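PDB 2WAG: lysozyme, putative from Bacillus anthracis, which probably hydrolyses the glycan backbone of bacterial cell-wall peptidoglycan as a family GH25 lysozyme, apparently with retention of anomeric configuration. Local coordinates for residues A[102-107]-A[128-133]. Residues are numbered along the deposited sequence; the frame is centred on the assembly and turned at random. Where two conformers were deposited one is given.
Sequences PVIDVE and VMIEML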
# COMPACT_ATOMS: atom_id res chain seq x y z
N PRO A 102 1.57 23.89 -4.39
CA PRO A 102 2.40 22.73 -4.71
C PRO A 102 2.63 21.84 -3.51
O PRO A 102 2.65 22.31 -2.36
CB PRO A 102 3.74 23.36 -5.14
CG PRO A 102 3.71 24.74 -4.69
CD PRO A 102 2.32 25.16 -4.36
N VAL A 103 2.78 20.55 -3.78
CA VAL A 103 3.10 19.57 -2.77
C VAL A 103 4.46 18.92 -3.01
O VAL A 103 4.76 18.58 -4.11
CB VAL A 103 2.05 18.46 -2.76
CG1 VAL A 103 2.42 17.32 -1.84
CG2 VAL A 103 0.65 19.02 -2.49
N ILE A 104 5.23 18.76 -1.93
CA ILE A 104 6.42 17.92 -1.98
C ILE A 104 6.14 16.69 -1.12
O ILE A 104 5.81 16.82 0.06
CB ILE A 104 7.69 18.63 -1.50
CG1 ILE A 104 7.90 19.97 -2.23
CG2 ILE A 104 8.88 17.71 -1.73
CD1 ILE A 104 8.94 20.86 -1.57
N ASP A 105 6.29 15.52 -1.74
CA ASP A 105 6.00 14.24 -1.13
C ASP A 105 7.32 13.63 -0.63
O ASP A 105 8.22 13.34 -1.44
CB ASP A 105 5.30 13.39 -2.21
CG ASP A 105 4.95 11.98 -1.77
OD1 ASP A 105 5.74 11.34 -1.01
OD2 ASP A 105 3.91 11.50 -2.26
N VAL A 106 7.44 13.49 0.69
CA VAL A 106 8.68 13.01 1.33
C VAL A 106 8.38 11.67 2.01
O VAL A 106 7.62 11.62 3.01
CB VAL A 106 9.19 14.02 2.37
CG1 VAL A 106 10.50 13.55 2.97
CG2 VAL A 106 9.34 15.42 1.76
N GLU A 107 8.96 10.59 1.48
CA GLU A 107 8.69 9.26 2.05
C GLU A 107 9.76 8.30 1.58
O GLU A 107 10.50 8.59 0.63
CB GLU A 107 7.30 8.74 1.67
CG GLU A 107 7.10 8.48 0.20
CD GLU A 107 5.66 8.12 -0.09
OE1 GLU A 107 5.25 6.97 0.23
OE2 GLU A 107 4.92 8.98 -0.61
N VAL A 128 15.54 24.36 0.37
CA VAL A 128 15.73 25.04 -0.90
C VAL A 128 14.51 24.85 -1.81
O VAL A 128 14.02 25.79 -2.44
CB VAL A 128 17.01 24.56 -1.62
CG1 VAL A 128 17.03 25.08 -3.04
CG2 VAL A 128 18.25 24.99 -0.82
N MET A 129 14.00 23.62 -1.90
CA MET A 129 12.82 23.37 -2.73
C MET A 129 11.63 24.22 -2.29
O MET A 129 10.95 24.82 -3.13
CB MET A 129 12.39 21.92 -2.63
CG MET A 129 13.23 20.96 -3.37
SD MET A 129 12.33 19.42 -3.72
CE MET A 129 11.16 19.94 -4.79
N ILE A 130 11.36 24.21 -0.99
CA ILE A 130 10.24 24.98 -0.46
C ILE A 130 10.40 26.46 -0.82
O ILE A 130 9.45 27.10 -1.30
CB ILE A 130 10.13 24.79 1.04
CG1 ILE A 130 9.75 23.35 1.39
CG2 ILE A 130 9.11 25.80 1.64
CD1 ILE A 130 10.10 22.97 2.80
N GLU A 131 11.59 27.02 -0.59
CA GLU A 131 11.81 28.43 -0.88
C GLU A 131 11.53 28.74 -2.35
O GLU A 131 10.85 29.71 -2.69
CB GLU A 131 13.26 28.80 -0.53
CG GLU A 131 13.51 30.31 -0.74
CD GLU A 131 14.92 30.70 -0.45
OE1 GLU A 131 15.39 30.51 0.70
OE2 GLU A 131 15.56 31.26 -1.36
N MET A 132 12.03 27.89 -3.23
CA MET A 132 11.86 28.14 -4.66
C MET A 132 10.42 27.98 -5.13
O MET A 132 9.93 28.77 -5.95
CB MET A 132 12.80 27.24 -5.47
CG MET A 132 14.27 27.57 -5.21
SD MET A 132 15.40 26.50 -6.10
CE MET A 132 15.03 26.92 -7.79
N LEU A 133 9.72 26.96 -4.62
CA LEU A 133 8.33 26.76 -5.03
C LEU A 133 7.41 27.82 -4.45
O LEU A 133 6.50 28.30 -5.13
CB LEU A 133 7.81 25.38 -4.60
CG LEU A 133 8.24 24.19 -5.47
CD1 LEU A 133 7.53 22.90 -5.03
CD2 LEU A 133 8.12 24.39 -6.95
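Met-129 meets Ile-104 at two points: its CB lies 3.8 Å from Ile-104 CD1, and its methyl CE returns to 4.0 Å from that same CD1. The bend at the thioether (chi3 67°) is what brings CE back, so the methionine folds around the end of the isoleucine instead of running straight past it. The methionine side chain also touches His-74 of strand 69-75. One residue on, Ile-130 contributes a flank rather than a tip, its CG1 lying 4.0 Å from Ile-104 CD1, while the same side chain also packs on Tyr-158 and Cys-161. The delta methyl of Ile-104 thus touches two consecutive helix residues, reaching them through an extended chain (chi2 167°). Strand 103-106 and helix 119-137 are the first two elements of a right-handed beta-alpha-beta unit completed by the parallel strand 142-145, part of the TIM-like barrel of this family. The axes of strand 103-106 and helical segment 128-133 run nearly antiparallel, at 166°, and come within 10.1 Å. A turn further along, Leu-133, modelled in two conformers, in one of them offers a single branch to both Pro-102 and Ile-104, a less certain contact: CD1 is 3.8 Å from Pro-102 CB and 4.1 Å from Ile-104 CG1. The leucine and proline side chains lie alongside each other, pointing opposite ways, and Phe-89 of helix 82-92 touches both.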